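Local atomic coordinates of diguanylate cyclase DosC (Escherichia coli, PDB entry 4ZVA), a protein that probably makes the second messenger cyclic di-GMP from GTP under the control of oxygen, sensed by a haem-binding globin domain. Residues K4-E12 and A74-I83. Numbering follows the deposited sequence.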
loop_
_atom_site.group_PDB
_atom_site.type_symbol
_atom_site.label_atom_id
_atom_site.label_comp_id
_atom_site.label_asym_id
_atom_site.label_seq_id
_atom_site.Cartn_x
_atom_site.Cartn_y
_atom_site.Cartn_z
ATOM N N LYS A 4 4.847 -2.289 17.117
ATOM C CA LYS A 4 6.160 -2.904 17.228
ATOM C C LYS A 4 6.061 -4.409 17.024
ATOM O O LYS A 4 6.885 -5.008 16.337
ATOM C CB LYS A 4 6.782 -2.590 18.590
ATOM C CG LYS A 4 8.088 -3.313 18.874
ATOM C CD LYS A 4 8.566 -3.037 20.291
ATOM C CE LYS A 4 9.838 -3.805 20.613
ATOM N NZ LYS A 4 10.284 -3.572 22.015
ATOM N N ASP A 5 5.032 -5.010 17.614
ATOM C CA ASP A 5 4.817 -6.447 17.512
ATOM C C ASP A 5 4.478 -6.857 16.084
ATOM O O ASP A 5 4.837 -7.948 15.637
ATOM C CB ASP A 5 3.704 -6.888 18.463
ATOM C CG ASP A 5 4.020 -6.570 19.909
ATOM O OD1 ASP A 5 5.218 -6.466 20.246
ATOM O OD2 ASP A 5 3.071 -6.419 20.707
ATOM N N GLU A 6 3.778 -5.976 15.378
ATOM C CA GLU A 6 3.383 -6.237 14.000
ATOM C C GLU A 6 4.586 -6.147 13.065
ATOM O O GLU A 6 4.790 -7.014 12.215
ATOM C CB GLU A 6 2.297 -5.250 13.568
ATOM C CG GLU A 6 1.945 -5.297 12.093
ATOM C CD GLU A 6 0.997 -6.424 11.745
ATOM O OE1 GLU A 6 0.622 -6.535 10.559
ATOM O OE2 GLU A 6 0.622 -7.194 12.655
ATOM N N TRP A 7 5.385 -5.099 13.233
ATOM C CA TRP A 7 6.582 -4.916 12.418
ATOM C C TRP A 7 7.578 -6.035 12.700
ATOM O O TRP A 7 8.177 -6.591 11.778
ATOM C CB TRP A 7 7.202 -3.543 12.680
ATOM C CG TRP A 7 8.030 -3.028 11.541
ATOM C CD1 TRP A 7 8.656 -3.766 10.578
ATOM C CD2 TRP A 7 8.271 -1.657 11.214
ATOM N NE1 TRP A 7 9.299 -2.938 9.690
ATOM C CE2 TRP A 7 9.074 -1.637 10.056
ATOM C CE3 TRP A 7 7.895 -0.442 11.795
ATOM C CZ2 TRP A 7 9.507 -0.451 9.470
ATOM C CZ3 TRP A 7 8.324 0.734 11.211
ATOM C CH2 TRP A 7 9.122 0.720 10.061
ATOM N N THR A 8 7.735 -6.366 13.978
ATOM C CA THR A 8 8.598 -7.465 14.399
ATOM C C THR A 8 8.149 -8.785 13.789
ATOM O O THR A 8 8.965 -9.552 13.276
ATOM C CB THR A 8 8.620 -7.609 15.934
ATOM O OG1 THR A 8 9.230 -6.451 16.515
ATOM C CG2 THR A 8 9.394 -8.849 16.350
ATOM N N GLY A 9 6.848 -9.048 13.862
ATOM C CA GLY A 9 6.275 -10.248 13.284
ATOM C C GLY A 9 6.543 -10.352 11.794
ATOM O O GLY A 9 6.888 -11.420 11.296
ATOM N N LEU A 10 6.390 -9.236 11.087
ATOM C CA LEU A 10 6.626 -9.198 9.646
ATOM C C LEU A 10 8.050 -9.622 9.290
ATOM O O LEU A 10 8.259 -10.414 8.371
ATOM C CB LEU A 10 6.349 -7.798 9.097
ATOM C CG LEU A 10 6.655 -7.607 7.611
ATOM C CD1 LEU A 10 5.759 -8.493 6.758
ATOM C CD2 LEU A 10 6.503 -6.146 7.221
ATOM N N VAL A 11 9.021 -9.104 10.034
ATOM C CA VAL A 11 10.421 -9.451 9.814
ATOM C C VAL A 11 10.668 -10.909 10.183
ATOM O O VAL A 11 11.351 -11.639 9.464
ATOM C CB VAL A 11 11.362 -8.542 10.632
ATOM C CG1 VAL A 11 12.814 -8.987 10.482
ATOM C CG2 VAL A 11 11.195 -7.086 10.213
ATOM N N GLU A 12 10.093 -11.325 11.307
ATOM C CA GLU A 12 10.245 -12.686 11.810
ATOM C C GLU A 12 9.639 -13.737 10.882
ATOM O O GLU A 12 10.147 -14.854 10.789
ATOM C CB GLU A 12 9.612 -12.795 13.198
ATOM C CG GLU A 12 10.510 -12.319 14.324
ATOM C CD GLU A 12 9.845 -12.430 15.681
ATOM O OE1 GLU A 12 8.753 -13.031 15.761
ATOM O OE2 GLU A 12 10.412 -11.911 16.666
ATOM N N ALA A 74 15.117 -3.880 7.380
ATOM C CA ALA A 74 14.743 -3.931 8.792
ATOM C C ALA A 74 15.018 -5.274 9.458
ATOM O O ALA A 74 14.544 -6.316 9.007
ATOM C CB ALA A 74 13.275 -3.585 8.946
ATOM N N GLN A 75 15.789 -5.236 10.538
ATOM C CA GLN A 75 15.925 -6.382 11.423
ATOM C C GLN A 75 14.992 -6.188 12.613
ATOM O O GLN A 75 14.512 -5.078 12.848
ATOM C CB GLN A 75 17.373 -6.554 11.879
ATOM C CG GLN A 75 18.354 -6.675 10.723
ATOM C CD GLN A 75 17.912 -7.688 9.679
ATOM O OE1 GLN A 75 17.733 -8.870 9.977
ATOM N NE2 GLN A 75 17.732 -7.226 8.445
ATOM N N VAL A 76 14.740 -7.260 13.358
ATOM C CA VAL A 76 13.848 -7.200 14.512
ATOM C C VAL A 76 14.275 -6.127 15.512
ATOM O O VAL A 76 13.443 -5.381 16.028
ATOM C CB VAL A 76 13.776 -8.562 15.229
ATOM C CG1 VAL A 76 12.973 -8.453 16.516
ATOM C CG2 VAL A 76 13.179 -9.615 14.307
ATOM N N ASP A 77 15.579 -6.024 15.749
ATOM C CA ASP A 77 16.095 -5.077 16.730
ATOM C C ASP A 77 16.116 -3.650 16.192
ATOM O O ASP A 77 16.393 -2.706 16.933
ATOM C CB ASP A 77 17.499 -5.493 17.178
ATOM C CG ASP A 77 17.512 -6.839 17.882
ATOM O OD1 ASP A 77 16.509 -7.173 18.550
ATOM O OD2 ASP A 77 18.521 -7.568 17.766
ATOM N N ASP A 78 15.814 -3.495 14.906
ATOM C CA ASP A 78 15.775 -2.176 14.281
ATOM C C ASP A 78 14.395 -1.537 14.389
ATOM O O ASP A 78 14.257 -0.320 14.245
ATOM C CB ASP A 78 16.177 -2.266 12.806
ATOM C CG ASP A 78 17.629 -2.657 12.617
ATOM O OD1 ASP A 78 18.450 -2.380 13.518
ATOM O OD2 ASP A 78 17.946 -3.243 11.561
ATOM N N VAL A 79 13.384 -2.367 14.640
ATOM C CA VAL A 79 11.983 -1.945 14.614
ATOM C C VAL A 79 11.718 -0.724 15.484
ATOM O O VAL A 79 11.088 0.239 15.044
ATOM C CB VAL A 79 11.044 -3.087 15.069
ATOM C CG1 VAL A 79 9.616 -2.581 15.215
ATOM C CG2 VAL A 79 11.102 -4.248 14.090
ATOM N N GLU A 80 12.203 -0.769 16.719
ATOM C CA GLU A 80 11.990 0.324 17.656
ATOM C C GLU A 80 12.606 1.628 17.153
ATOM O O GLU A 80 11.996 2.691 17.266
ATOM C CB GLU A 80 12.551 -0.044 19.028
ATOM C CG GLU A 80 12.077 0.854 20.152
ATOM C CD GLU A 80 12.340 0.250 21.515
ATOM O OE1 GLU A 80 12.138 -0.973 21.672
ATOM O OE2 GLU A 80 12.751 0.997 22.429
ATOM N N ARG A 81 13.808 1.542 16.587
ATOM C CA ARG A 81 14.479 2.720 16.043
ATOM C C ARG A 81 13.767 3.241 14.795
ATOM O O ARG A 81 13.664 4.451 14.583
ATOM C CB ARG A 81 15.944 2.408 15.715
ATOM C CG ARG A 81 16.793 3.650 15.473
ATOM C CD ARG A 81 18.231 3.312 15.091
ATOM N NE ARG A 81 18.376 3.068 13.657
ATOM C CZ ARG A 81 18.502 1.864 13.107
ATOM N NH1 ARG A 81 18.508 0.777 13.868
ATOM N NH2 ARG A 81 18.627 1.748 11.791
ATOM N N LEU A 82 13.284 2.321 13.966
ATOM C CA LEU A 82 12.587 2.683 12.735
ATOM C C LEU A 82 11.293 3.438 13.004
ATOM O O LEU A 82 10.937 4.356 12.265
ATOM C CB LEU A 82 12.291 1.436 11.905
ATOM C CG LEU A 82 13.510 0.819 11.222
ATOM C CD1 LEU A 82 13.107 -0.436 10.485
ATOM C CD2 LEU A 82 14.151 1.821 10.277
ATOM N N ILE A 83 10.588 3.039 14.057
ATOM C CA ILE A 83 9.350 3.707 14.437
ATOM C C ILE A 83 9.628 5.170 14.776
ATOM O O ILE A 83 8.906 6.066 14.335
ATOM C CB ILE A 83 8.678 3.003 15.632
ATOM C CG1 ILE A 83 8.146 1.634 15.203
ATOM C CG2 ILE A 83 7.551 3.856 16.193
ATOM C CD1 ILE A 83 7.679 0.768 16.346
#
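Trp-7 reaches from helix 2-13 toward the start of helix 79-96 and buries more of its surface here than any other residue. Its CG is anti to the backbone N (chi1 -155°), which brings the indole against Val-79, Leu-82 and Ile-83. It slides past Val-79 and Ile-83 in the opposite direction and crosses Leu-82 at about a right angle. CB of Trp-7 packs on Val-79 CG1 at 3.6 Å. The far end of the six-membered ring meets Leu-82, CH2 lying 3.7 Å from its CB. Ile-83 CG1 approaches CE3 obliquely, and the methyl of Ala-74 sits near NE1. Replacing this indole by an alanine is likely to open a gap beside Leu-82, Ile-83 and Ala-74, which would lose the ring packed on them.

Val-79 points its other methyl, CG2, at Thr-8. There OG1 of Thr-8 is turned back to its own helix and gives a 2.8 Å hydrogen bond to Lys-4 O. That oxygen also accepts from Thr-8 N, on the opposite face of its plane. The bond leaves CG2 of Thr-8 directed at Val-76 CG1, 3.6 Å away. Val-11 places CG1 at 3.5 Å from Ala-74 O and also touches Val-76.

At the outer border, Lys-4 is fully extended. Its NZ forms a salt bridge with Glu-80 OE1 at 3.2 Å, nearly along the C-O axis.

The axes of segments 4-12 and 79-83 make an angle of 126°. Trp-7 also touches Ile-141 of helix 125-147, and its side chain is about 10 Å from the haem. This is packing of an N-terminal helix against the helical globin core, consistent with the extra N-terminal helix of protoglobin-like sensor domains.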